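Transcriptional regulator (Corynebacterium diphtheriae, PDB 3LMM) is of unestablished function but probably acts as a transcriptional regulator, joining a Schlafen AlbA_2 domain, a helicase RecG C-terminal-like region and helix-turn-helix domains likely to bind DNA. Local coordinates at residues Y270-L275 with A300-M305; V277-N282 with I296-V301; S419-E424 with R469-A474; A474-I479 with G489-E494. All blocks are in the same frame, centred on the assembly; numbering follows the deposited sequence.

Contact 1 of 4, residues Y270-L275 with A300-M305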
loop_
_atom_site.group_PDB
_atom_site.type_symbol
_atom_site.label_atom_id
_atom_site.label_comp_id
_atom_site.label_asym_id
_atom_site.label_seq_id
_atom_site.Cartn_x
_atom_site.Cartn_y
_atom_site.Cartn_z
ATOM N N TYR A 270 8.132 21.718 6.978
ATOM C CA TYR A 270 7.812 22.770 7.926
ATOM C C TYR A 270 6.733 22.323 8.904
ATOM O O TYR A 270 6.814 22.624 10.090
ATOM C CB TYR A 270 7.353 24.015 7.180
ATOM C CG TYR A 270 7.341 25.274 8.016
ATOM C CD1 TYR A 270 8.527 25.916 8.368
ATOM C CD2 TYR A 270 6.140 25.839 8.436
ATOM C CE1 TYR A 270 8.512 27.096 9.118
ATOM C CE2 TYR A 270 6.116 27.013 9.184
ATOM C CZ TYR A 270 7.304 27.636 9.520
ATOM O OH TYR A 270 7.265 28.798 10.255
ATOM N N LEU A 271 5.726 21.604 8.415
ATOM C CA LEU A 271 4.655 21.126 9.284
ATOM C C LEU A 271 5.173 20.009 10.197
ATOM O O LEU A 271 4.940 20.030 11.406
ATOM C CB LEU A 271 3.487 20.617 8.442
ATOM C CG LEU A 271 2.133 21.219 8.812
ATOM C CD1 LEU A 271 1.799 20.846 10.229
ATOM C CD2 LEU A 271 2.180 22.737 8.650
ATOM N N GLU A 272 5.872 19.038 9.609
ATOM C CA GLU A 272 6.447 17.930 10.368
ATOM C C GLU A 272 7.328 18.456 11.502
ATOM O O GLU A 272 7.253 17.979 12.630
ATOM C CB GLU A 272 7.288 17.032 9.454
ATOM C CG GLU A 272 6.484 16.194 8.466
ATOM C CD GLU A 272 7.357 15.260 7.630
ATOM O OE1 GLU A 272 8.291 15.753 6.957
ATOM O OE2 GLU A 272 7.105 14.032 7.637
ATOM N N GLN A 273 8.168 19.435 11.183
ATOM C CA GLN A 273 9.063 20.046 12.154
ATOM C C GLN A 273 8.301 20.536 13.367
ATOM O O GLN A 273 8.539 20.094 14.490
ATOM C CB GLN A 273 9.772 21.248 11.538
ATOM C CG GLN A 273 10.819 20.930 10.504
ATOM C CD GLN A 273 12.049 20.334 11.130
ATOM O OE1 GLN A 273 12.296 19.133 11.024
ATOM N NE2 GLN A 273 12.831 21.174 11.801
ATOM N N ALA A 274 7.393 21.475 13.120
ATOM C CA ALA A 274 6.579 22.078 14.168
ATOM C C ALA A 274 5.696 21.051 14.850
ATOM O O ALA A 274 5.376 21.182 16.025
ATOM C CB ALA A 274 5.719 23.194 13.580
ATOM N N LEU A 275 5.311 20.020 14.113
ATOM C CA LEU A 275 4.462 18.992 14.674
ATOM C C LEU A 275 5.235 18.159 15.693
ATOM O O LEU A 275 4.673 17.700 16.683
ATOM C CB LEU A 275 3.920 18.115 13.552
ATOM C CG LEU A 275 2.537 17.529 13.798
ATOM C CD1 LEU A 275 1.631 18.538 14.472
ATOM C CD2 LEU A 275 1.970 17.095 12.478
ATOM N N ALA A 300 2.614 7.130 13.032
ATOM C CA ALA A 300 1.199 7.377 12.834
ATOM C C ALA A 300 0.973 8.798 12.310
ATOM O O ALA A 300 0.219 8.996 11.360
ATOM C CB ALA A 300 0.455 7.162 14.138
ATOM N N VAL A 301 1.639 9.781 12.912
ATOM C CA VAL A 301 1.488 11.174 12.486
ATOM C C VAL A 301 1.975 11.413 11.059
ATOM O O VAL A 301 1.217 11.858 10.204
ATOM C CB VAL A 301 2.250 12.138 13.413
ATOM C CG1 VAL A 301 2.007 13.572 12.979
ATOM C CG2 VAL A 301 1.804 11.938 14.836
ATOM N N ARG A 302 3.245 11.129 10.805
ATOM C CA ARG A 302 3.787 11.326 9.477
ATOM C C ARG A 302 2.985 10.525 8.444
ATOM O O ARG A 302 2.782 10.973 7.316
ATOM C CB ARG A 302 5.262 10.923 9.460
ATOM C CG ARG A 302 5.984 11.155 8.150
ATOM C CD ARG A 302 7.467 10.848 8.297
ATOM N NE ARG A 302 7.708 9.531 8.902
ATOM C CZ ARG A 302 7.921 9.315 10.204
ATOM N NH1 ARG A 302 7.926 10.334 11.059
ATOM N NH2 ARG A 302 8.135 8.079 10.656
ATOM N N GLU A 303 2.502 9.351 8.826
ATOM C CA GLU A 303 1.741 8.552 7.875
ATOM C C GLU A 303 0.471 9.297 7.480
ATOM O O GLU A 303 0.137 9.368 6.301
ATOM C CB GLU A 303 1.399 7.187 8.472
ATOM C CG GLU A 303 1.142 6.098 7.424
ATOM C CD GLU A 303 2.399 5.674 6.646
ATOM O OE1 GLU A 303 3.380 5.217 7.282
ATOM O OE2 GLU A 303 2.404 5.783 5.393
ATOM N N ALA A 304 -0.216 9.862 8.473
ATOM C CA ALA A 304 -1.452 10.624 8.258
ATOM C C ALA A 304 -1.187 11.875 7.425
ATOM O O ALA A 304 -2.027 12.293 6.633
ATOM C CB ALA A 304 -2.051 11.024 9.606
HETATM N N MSE A 305 -0.004 12.451 7.624
HETATM C CA MSE A 305 0.432 13.656 6.930
HETATM C C MSE A 305 0.669 13.393 5.457
HETATM O O MSE A 305 0.040 14.001 4.595
HETATM C CB MSE A 305 1.731 14.173 7.534
HETATM C CG MSE A 305 1.606 14.705 8.948
HETATM SE SE MSE A 305 0.759 16.447 9.046
HETATM C CE MSE A 305 2.366 17.541 9.139
#
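Met305, a selenomethionine, pushes its terminal methyl between Leu271 and Leu275 and so spans the distance between two helices. Its CE lies 3.3 Å from Leu271 CB, where the two side chains cross at about a right angle. The same CE meets Leu275 CD2 at 3.4 Å, this time tip to tip. Bends at chi2 (-75°) and at the next bond fold the long chain, so that its end comes in over the flank of helix 264-278 near the backbone of Glu272. One turn away Val301 adds a second tip-to-tip touch, its CG1 branch 3.6 Å from Leu275 CD2.

Toward solvent the contact is polar but not ionically paired. Glu272 crosses the aliphatic stem of Arg302 at a slant, with OE2 3.1 Å from Arg302 CG. The charged end of Arg302 turns off at its chi3 bend: Glu272 OE2 and Arg302 NE stay 4.7 Å apart, and the carboxylate and guanidinium planes are 61° to each other. Any attraction is therefore probably diffuse.

The segments run nearly antiparallel, at 154°, with axes 11.2 Å apart, a wide spacing that long side chains must span. Leu271 and Leu275 also rest on Leu242 of strand 240-245, and Ala300 and Ala304 pack on Met379 of helix 373-385. Helix 264-278 thus rests on the mixed six-stranded sheet, while helix 298-311 is flanked by helix 373-385.

Contact 2 of 4, residues V277-N282 with I296-V301; sequences VVNKNN and IPRLAV
Asn279 and Ile296 face each other with CA atoms 6.9 Å apart, just where helix 264-278 ends in an inverse gamma turn centred on Asn279, and just ahead of Pro297, the N-cap of helix 298-311. The turn is drawn closed by Lys280 N and Val278 O, 2.6 Å apart. It sends the buried Asn279 side chain toward the other segment: with CG anti to the backbone N (chi1 -158°), the amide is carried across to the main chain of Ile296, its CG 3.8 Å from Ile296 O. Ile296 keeps CG1 between its own backbone N and carbonyl carbon (chi1 65°), which lays this branch against the same amide.

Arg298 completes the contact. Its chain bends at chi2 (-83°) and reaches across to the other segment, so that NH1 comes to 3.5 Å from Asn279 O, which lies at the guanidinium edge near its plane. NH1 also passes 3.9 Å from Asn281 CB, an oblique approach. The example illustrates how two helix ends can be joined by one buried polar residue and one long side chain that brings its guanidinium edge to the Asn279 carbonyl.

Lys280 points away, and its NZ, on a poorly ordered side chain, is modelled in salt bridges with Glu295 and Glu326. Strand 282-286 leaves from this site and strand 289-293 returns to it, with Asn282 bonded to Val293 through the backbone, while Trp324 of strand 320-325 packs against Asn279 and Ile296.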
loop_
_atom_site.group_PDB
_atom_site.type_symbol
_atom_site.label_atom_id
_atom_site.label_comp_id
_atom_site.label_asym_id
_atom_site.label_seq_id
_atom_site.Cartn_x
_atom_site.Cartn_y
_atom_site.Cartn_z
ATOM N N VAL A 277 7.226 19.177 17.742
ATOM C CA VAL A 277 7.274 19.917 18.995
ATOM C C VAL A 277 5.960 19.871 19.750
ATOM O O VAL A 277 5.929 19.819 20.977
ATOM C CB VAL A 277 7.593 21.395 18.744
ATOM C CG1 VAL A 277 7.547 22.175 20.059
ATOM C CG2 VAL A 277 8.946 21.517 18.070
ATOM N N VAL A 278 4.872 19.927 19.000
ATOM C CA VAL A 278 3.548 19.915 19.578
ATOM C C VAL A 278 3.298 18.547 20.172
ATOM O O VAL A 278 2.614 18.417 21.185
ATOM C CB VAL A 278 2.518 20.216 18.497
ATOM C CG1 VAL A 278 1.139 20.290 19.092
ATOM C CG2 VAL A 278 2.881 21.523 17.817
ATOM N N ASN A 279 3.862 17.530 19.528
ATOM C CA ASN A 279 3.724 16.164 19.995
ATOM C C ASN A 279 4.581 15.975 21.242
ATOM O O ASN A 279 5.503 15.162 21.270
ATOM C CB ASN A 279 4.169 15.189 18.926
ATOM C CG ASN A 279 3.578 13.830 19.127
ATOM O OD1 ASN A 279 3.814 12.912 18.351
ATOM N ND2 ASN A 279 2.790 13.689 20.175
ATOM N N LYS A 280 4.240 16.753 22.265
ATOM C CA LYS A 280 4.901 16.790 23.566
ATOM C C LYS A 280 5.849 15.651 23.927
ATOM O O LYS A 280 7.019 15.912 24.216
ATOM C CB LYS A 280 3.851 16.943 24.661
ATOM C CG LYS A 280 2.983 18.171 24.494
ATOM C CD LYS A 280 1.812 18.129 25.457
ATOM C CE LYS A 280 0.683 19.022 24.973
ATOM N NZ LYS A 280 0.230 18.620 23.604
ATOM N N ASN A 281 5.366 14.408 23.945
ATOM C CA ASN A 281 6.229 13.268 24.290
ATOM C C ASN A 281 6.618 13.163 25.778
ATOM O O ASN A 281 7.547 13.828 26.239
ATOM C CB ASN A 281 7.476 13.303 23.394
ATOM C CG ASN A 281 8.692 12.657 24.031
ATOM O OD1 ASN A 281 8.593 11.606 24.657
ATOM N ND2 ASN A 281 9.853 13.276 23.848
ATOM N N ASN A 282 5.912 12.303 26.512
ATOM C CA ASN A 282 6.160 12.120 27.934
ATOM C C ASN A 282 6.892 10.818 28.282
ATOM O O ASN A 282 6.994 9.904 27.470
ATOM C CB ASN A 282 4.840 12.193 28.698
ATOM C CG ASN A 282 3.719 11.496 27.973
ATOM O OD1 ASN A 282 3.890 10.392 27.483
ATOM N ND2 ASN A 282 2.559 12.149 27.892
ATOM N N ILE A 296 1.567 10.648 20.570
ATOM C CA ILE A 296 1.080 9.760 19.523
ATOM C C ILE A 296 2.277 9.326 18.695
ATOM O O ILE A 296 3.121 10.141 18.323
ATOM C CB ILE A 296 -0.030 10.391 18.627
ATOM C CG1 ILE A 296 0.496 11.559 17.826
ATOM C CG2 ILE A 296 -1.192 10.844 19.487
ATOM C CD1 ILE A 296 -0.609 12.195 16.979
ATOM N N PRO A 297 2.382 8.021 18.424
ATOM C CA PRO A 297 3.498 7.485 17.642
ATOM C C PRO A 297 3.864 8.275 16.399
ATOM O O PRO A 297 3.060 8.421 15.487
ATOM C CB PRO A 297 3.050 6.063 17.330
ATOM C CG PRO A 297 1.538 6.124 17.452
ATOM C CD PRO A 297 1.352 6.995 18.654
ATOM N N ARG A 298 5.094 8.773 16.379
ATOM C CA ARG A 298 5.601 9.554 15.258
ATOM C C ARG A 298 5.141 9.020 13.894
ATOM O O ARG A 298 4.608 9.768 13.066
ATOM C CB ARG A 298 7.127 9.594 15.327
ATOM C CG ARG A 298 7.635 10.335 16.549
ATOM C CD ARG A 298 7.659 11.818 16.288
ATOM N NE ARG A 298 7.457 12.617 17.497
ATOM C CZ ARG A 298 8.323 12.702 18.501
ATOM N NH1 ARG A 298 8.036 13.460 19.555
ATOM N NH2 ARG A 298 9.466 12.026 18.453
ATOM N N LEU A 299 5.340 7.725 13.671
ATOM C CA LEU A 299 4.947 7.085 12.423
ATOM C C LEU A 299 3.500 7.393 12.078
ATOM O O LEU A 299 3.191 7.838 10.969
ATOM C CB LEU A 299 5.094 5.580 12.546
ATOM C CG LEU A 299 4.702 4.853 11.271
ATOM C CD1 LEU A 299 5.829 4.996 10.246
ATOM C CD2 LEU A 299 4.444 3.395 11.586
ATOM N N ALA A 300 2.614 7.130 13.032
ATOM C CA ALA A 300 1.199 7.377 12.834
ATOM C C ALA A 300 0.973 8.798 12.310
ATOM O O ALA A 300 0.219 8.996 11.360
ATOM C CB ALA A 300 0.455 7.162 14.138
ATOM N N VAL A 301 1.639 9.781 12.912
ATOM C CA VAL A 301 1.488 11.174 12.486
ATOM C C VAL A 301 1.975 11.413 11.059
ATOM O O VAL A 301 1.217 11.858 10.204
ATOM C CB VAL A 301 2.250 12.138 13.413
ATOM C CG1 VAL A 301 2.007 13.572 12.979
ATOM C CG2 VAL A 301 1.804 11.938 14.836
#

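Contact 3 of 4, residues S419-E424 with R469-A474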
loop_
_atom_site.group_PDB
_atom_site.type_symbol
_atom_site.label_atom_id
_atom_site.label_comp_id
_atom_site.label_asym_id
_atom_site.label_seq_id
_atom_site.Cartn_x
_atom_site.Cartn_y
_atom_site.Cartn_z
ATOM N N SER A 419 4.452 -7.151 24.160
ATOM C CA SER A 419 5.858 -7.377 24.440
ATOM C C SER A 419 6.152 -8.851 24.698
ATOM O O SER A 419 7.306 -9.289 24.647
ATOM C CB SER A 419 6.258 -6.535 25.654
ATOM O OG SER A 419 7.560 -6.836 26.083
ATOM N N SER A 420 5.096 -9.618 24.952
ATOM C CA SER A 420 5.222 -11.042 25.258
ATOM C C SER A 420 4.819 -11.960 24.121
ATOM O O SER A 420 4.678 -13.171 24.298
ATOM C CB SER A 420 4.378 -11.361 26.482
ATOM O OG SER A 420 4.787 -10.532 27.562
ATOM N N ILE A 421 4.639 -11.375 22.949
ATOM C CA ILE A 421 4.258 -12.133 21.777
ATOM C C ILE A 421 5.430 -12.945 21.241
ATOM O O ILE A 421 6.589 -12.540 21.339
ATOM C CB ILE A 421 3.743 -11.190 20.692
ATOM C CG1 ILE A 421 2.386 -10.632 21.124
ATOM C CG2 ILE A 421 3.658 -11.910 19.365
ATOM C CD1 ILE A 421 1.825 -9.587 20.188
ATOM N N VAL A 422 5.108 -14.104 20.684
ATOM C CA VAL A 422 6.102 -14.996 20.108
ATOM C C VAL A 422 5.468 -15.706 18.921
ATOM O O VAL A 422 4.323 -16.162 18.999
ATOM C CB VAL A 422 6.581 -16.058 21.131
ATOM C CG1 VAL A 422 7.535 -17.031 20.461
ATOM C CG2 VAL A 422 7.260 -15.378 22.294
ATOM N N PRO A 423 6.188 -15.784 17.794
ATOM C CA PRO A 423 7.532 -15.257 17.565
ATOM C C PRO A 423 7.607 -13.753 17.745
ATOM O O PRO A 423 6.614 -13.049 17.574
ATOM C CB PRO A 423 7.806 -15.675 16.137
ATOM C CG PRO A 423 6.446 -15.648 15.523
ATOM C CD PRO A 423 5.656 -16.381 16.563
ATOM N N GLU A 424 8.800 -13.267 18.072
ATOM C CA GLU A 424 9.047 -11.840 18.286
ATOM C C GLU A 424 8.615 -11.020 17.073
ATOM O O GLU A 424 8.063 -9.924 17.196
ATOM C CB GLU A 424 10.539 -11.618 18.538
ATOM C CG GLU A 424 10.896 -10.289 19.184
ATOM C CD GLU A 424 12.398 -10.097 19.302
ATOM O OE1 GLU A 424 13.061 -9.955 18.250
ATOM O OE2 GLU A 424 12.917 -10.093 20.442
ATOM N N ARG A 469 -3.496 -17.668 15.461
ATOM C CA ARG A 469 -3.647 -18.952 16.136
ATOM C C ARG A 469 -2.283 -19.563 16.396
ATOM O O ARG A 469 -2.116 -20.366 17.308
ATOM C CB ARG A 469 -4.478 -19.919 15.292
ATOM C CG ARG A 469 -5.004 -21.090 16.101
ATOM C CD ARG A 469 -5.394 -22.256 15.214
ATOM N NE ARG A 469 -4.212 -22.880 14.632
ATOM C CZ ARG A 469 -4.242 -23.905 13.790
ATOM N NH1 ARG A 469 -5.405 -24.432 13.422
ATOM N NH2 ARG A 469 -3.104 -24.402 13.321
ATOM N N GLN A 470 -1.310 -19.178 15.578
ATOM C CA GLN A 470 0.047 -19.692 15.715
ATOM C C GLN A 470 0.940 -18.754 16.506
ATOM O O GLN A 470 2.099 -19.065 16.764
ATOM C CB GLN A 470 0.653 -19.937 14.339
ATOM C CG GLN A 470 -0.055 -21.018 13.560
ATOM C CD GLN A 470 0.538 -21.193 12.188
ATOM O OE1 GLN A 470 1.650 -20.730 11.930
ATOM N NE2 GLN A 470 -0.192 -21.865 11.295
ATOM N N THR A 471 0.407 -17.596 16.876
ATOM C CA THR A 471 1.181 -16.647 17.655
ATOM C C THR A 471 1.044 -17.126 19.087
ATOM O O THR A 471 0.063 -17.787 19.419
ATOM C CB THR A 471 0.622 -15.231 17.529
ATOM O OG1 THR A 471 0.400 -14.931 16.148
ATOM C CG2 THR A 471 1.604 -14.230 18.097
ATOM N N THR A 472 2.021 -16.809 19.928
ATOM C CA THR A 472 1.988 -17.244 21.316
ATOM C C THR A 472 2.357 -16.182 22.323
ATOM O O THR A 472 3.297 -15.420 22.129
ATOM C CB THR A 472 2.941 -18.419 21.567
ATOM O OG1 THR A 472 2.395 -19.613 21.000
ATOM C CG2 THR A 472 3.154 -18.620 23.064
ATOM N N VAL A 473 1.607 -16.162 23.414
ATOM C CA VAL A 473 1.843 -15.241 24.501
ATOM C C VAL A 473 1.721 -16.037 25.776
ATOM O O VAL A 473 0.669 -16.620 26.063
ATOM C CB VAL A 473 0.840 -14.104 24.525
ATOM C CG1 VAL A 473 0.847 -13.435 25.882
ATOM C CG2 VAL A 473 1.200 -13.105 23.441
ATOM N N ALA A 474 2.824 -16.060 26.521
ATOM C CA ALA A 474 2.938 -16.773 27.792
ATOM C C ALA A 474 2.807 -18.271 27.574
ATOM O O ALA A 474 2.195 -18.965 28.382
ATOM C CB ALA A 474 1.876 -16.287 28.781
HETATM O O HOH W 1 5.590 -15.591 26.086
#
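Ile421 reaches Thr471 and Val473 through separate branches that part at its CB. From CB, the CG2 methyl, anti to the backbone N, meets Thr471 CG2 at 3.3 Å. The other branch, CG1, stands anti to the carbonyl carbon (chi1 -71°) and touches Val473 CG2 at 3.6 Å, the two side chains passing at a slant. From CG1 the chain runs on, extended, to CD1 (chi2 175°). The Ile421 side chain also packs on Arg426 and on Ile432 of helix 430-441, which brings the buried side of the little sheet against the helical core.

The backbones are held at Val422 and Thr472, an antiparallel hydrogen-bonded pair. The firmer of its two bonds is donated by Thr472 N to Val422 O, at 2.6 Å and 150°. The return bond, from Val422 N to Thr472 O, is weak because it is bent, although the atoms are only 2.7 Å apart. The Val422 and Thr472 side chains occupy the face opposite Ile421 and Val473, and the cis peptide before Pro423 follows directly. At the other end a water takes over from direct pairing: it donates to Ser420 O at 3.1 Å and accepts from Ala474 N at 2.8 Å.

Two hydroxyls tie the strands to the helices that precede them, Ser420 OG to Glu416 O and Thr471 OG1 to Ala467 O. The weakly bonded strand 421-422 is one edge of a three-stranded antiparallel sheet, with 472-473 in the middle and 476-477 at the other edge, and helix 430-441 lies against its Ile421 side.

Contact 4 of 4, residues A474-I479 with G489-E494; sequences AGAPLI and GNACRE
Leu478 and Gly489 meet through flat peptide groups, placed end to end: Gly489 N donates to Leu478 O at 2.7 Å, with an N-H...O angle of 148°. The C=O...N angle of 168° puts the donor nearly along the C=O axis, and this is the sole hydrogen bond between the segments. Gly489 has no side chain, and its backbone lies beside the carbonyls of Pro477 and Leu478. It is also the N-cap residue of helix 490-496, and its own carbonyl receives Cys492 N within the first turn.

That first turn presents small side chains to the strand. Ala491 CB sits 4.0 Å from Ala476 CB and 4.3 Å from Ala474 CB, so one methyl bridges both sides of the tight turn at Gly475. Deeper in, Cys492 SG, anti to its carbonyl carbon (chi1 -50°), meets Leu478 CD2 at 3.9 Å. Leu478 sets off away from the helix, yet its CD2 reaches the sulfur; the side chain also packs on Ile432 and Leu436 of helix 430-441.

Strand 479-482, which starts at Ile479, and strand 485-488 link the segments, so the Leu478-Gly489 bond falls at the base of a hairpin. Following helices 430-441, 447-454 and 458-469, such a hairpin is consistent with the wing of a winged helix-turn-helix domain, in keeping with the HTH clan of this region.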
loop_
_atom_site.group_PDB
_atom_site.type_symbol
_atom_site.label_atom_id
_atom_site.label_comp_id
_atom_site.label_asym_id
_atom_site.label_seq_id
_atom_site.Cartn_x
_atom_site.Cartn_y
_atom_site.Cartn_z
ATOM N N ALA A 474 2.824 -16.060 26.521
ATOM C CA ALA A 474 2.938 -16.773 27.792
ATOM C C ALA A 474 2.807 -18.271 27.574
ATOM O O ALA A 474 2.195 -18.965 28.382
ATOM C CB ALA A 474 1.876 -16.287 28.781
ATOM N N GLY A 475 3.375 -18.761 26.476
ATOM C CA GLY A 475 3.327 -20.183 26.199
ATOM C C GLY A 475 1.990 -20.683 25.688
ATOM O O GLY A 475 1.801 -21.883 25.480
ATOM N N ALA A 476 1.051 -19.772 25.490
ATOM C CA ALA A 476 -0.250 -20.162 24.988
ATOM C C ALA A 476 -0.581 -19.318 23.777
ATOM O O ALA A 476 -0.170 -18.164 23.674
ATOM C CB ALA A 476 -1.305 -19.969 26.066
ATOM N N PRO A 477 -1.332 -19.889 22.834
ATOM C CA PRO A 477 -1.709 -19.159 21.630
ATOM C C PRO A 477 -2.623 -17.984 21.964
ATOM O O PRO A 477 -3.304 -17.990 22.993
ATOM C CB PRO A 477 -2.400 -20.230 20.783
ATOM C CG PRO A 477 -3.041 -21.082 21.802
ATOM C CD PRO A 477 -1.964 -21.218 22.857
ATOM N N LEU A 478 -2.608 -16.974 21.096
ATOM C CA LEU A 478 -3.418 -15.779 21.275
ATOM C C LEU A 478 -4.887 -16.150 21.325
ATOM O O LEU A 478 -5.547 -16.002 22.349
ATOM C CB LEU A 478 -3.187 -14.810 20.122
ATOM C CG LEU A 478 -1.894 -14.035 20.123
ATOM C CD1 LEU A 478 -1.887 -13.090 18.939
ATOM C CD2 LEU A 478 -1.772 -13.264 21.407
ATOM N N ILE A 479 -5.398 -16.631 20.204
ATOM C CA ILE A 479 -6.784 -17.013 20.144
ATOM C C ILE A 479 -6.897 -18.508 20.321
ATOM O O ILE A 479 -5.931 -19.252 20.126
ATOM C CB ILE A 479 -7.420 -16.601 18.823
ATOM C CG1 ILE A 479 -6.575 -17.075 17.663
ATOM C CG2 ILE A 479 -7.547 -15.104 18.764
ATOM C CD1 ILE A 479 -7.056 -16.559 16.348
ATOM N N GLY A 489 -7.285 -16.113 24.422
ATOM C CA GLY A 489 -6.877 -17.137 25.376
ATOM C C GLY A 489 -6.716 -16.589 26.785
ATOM O O GLY A 489 -6.293 -15.452 26.948
ATOM N N ASN A 490 -7.041 -17.382 27.804
ATOM C CA ASN A 490 -6.933 -16.923 29.191
ATOM C C ASN A 490 -5.594 -16.285 29.517
ATOM O O ASN A 490 -5.479 -15.546 30.491
ATOM C CB ASN A 490 -7.171 -18.077 30.165
ATOM C CG ASN A 490 -8.602 -18.576 30.141
ATOM O OD1 ASN A 490 -9.105 -19.011 29.100
ATOM N ND2 ASN A 490 -9.267 -18.517 31.292
ATOM N N ALA A 491 -4.585 -16.578 28.705
ATOM C CA ALA A 491 -3.244 -16.035 28.907
ATOM C C ALA A 491 -3.251 -14.507 28.880
ATOM O O ALA A 491 -2.723 -13.847 29.782
ATOM C CB ALA A 491 -2.306 -16.570 27.823
ATOM N N CYS A 492 -3.865 -13.966 27.831
ATOM C CA CYS A 492 -3.972 -12.531 27.608
ATOM C C CYS A 492 -5.030 -11.910 28.489
ATOM O O CYS A 492 -4.822 -10.845 29.056
ATOM C CB CYS A 492 -4.312 -12.262 26.145
ATOM S SG CYS A 492 -3.242 -13.137 24.994
ATOM N N ARG A 493 -6.175 -12.568 28.589
ATOM C CA ARG A 493 -7.239 -12.059 29.426
ATOM C C ARG A 493 -6.680 -11.678 30.787
ATOM O O ARG A 493 -7.044 -10.649 31.341
ATOM C CB ARG A 493 -8.327 -13.109 29.605
ATOM C CG ARG A 493 -9.157 -13.358 28.377
ATOM C CD ARG A 493 -10.203 -14.415 28.659
ATOM N NE ARG A 493 -11.146 -14.538 27.556
ATOM C CZ ARG A 493 -12.107 -15.451 27.490
ATOM N NH1 ARG A 493 -12.256 -16.335 28.469
ATOM N NH2 ARG A 493 -12.921 -15.479 26.442
ATOM N N GLU A 494 -5.785 -12.498 31.328
ATOM C CA GLU A 494 -5.209 -12.207 32.640
ATOM C C GLU A 494 -4.363 -10.940 32.635
ATOM O O GLU A 494 -4.290 -10.235 33.639
ATOM C CB GLU A 494 -4.351 -13.378 33.131
ATOM C CG GLU A 494 -5.103 -14.691 33.336
ATOM C CD GLU A 494 -6.116 -14.649 34.477
ATOM O OE1 GLU A 494 -6.842 -15.656 34.652
ATOM O OE2 GLU A 494 -6.184 -13.624 35.197
#

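From the N terminus, the chain first builds the metal-bearing region, which none of the four contacts touches. Contact 1 then brings helix 298-311 back against helix 264-278. Contact 2 closes a shorter loop inside the same excursion, around strands 282-286 and 289-293; it shares Ala300 and Val301 with contact 1, their centres being about 9 Å apart. Further on, contact 3 returns across the three helices between residues 424 and 469, and contact 4 follows in series across one hairpin. These two share Ala474 and are joined by packing of Val473 on Leu478. Contacts 1 and 3 have centres about 32 Å apart and do not touch, so the two pairs lie in separate parts of the fold.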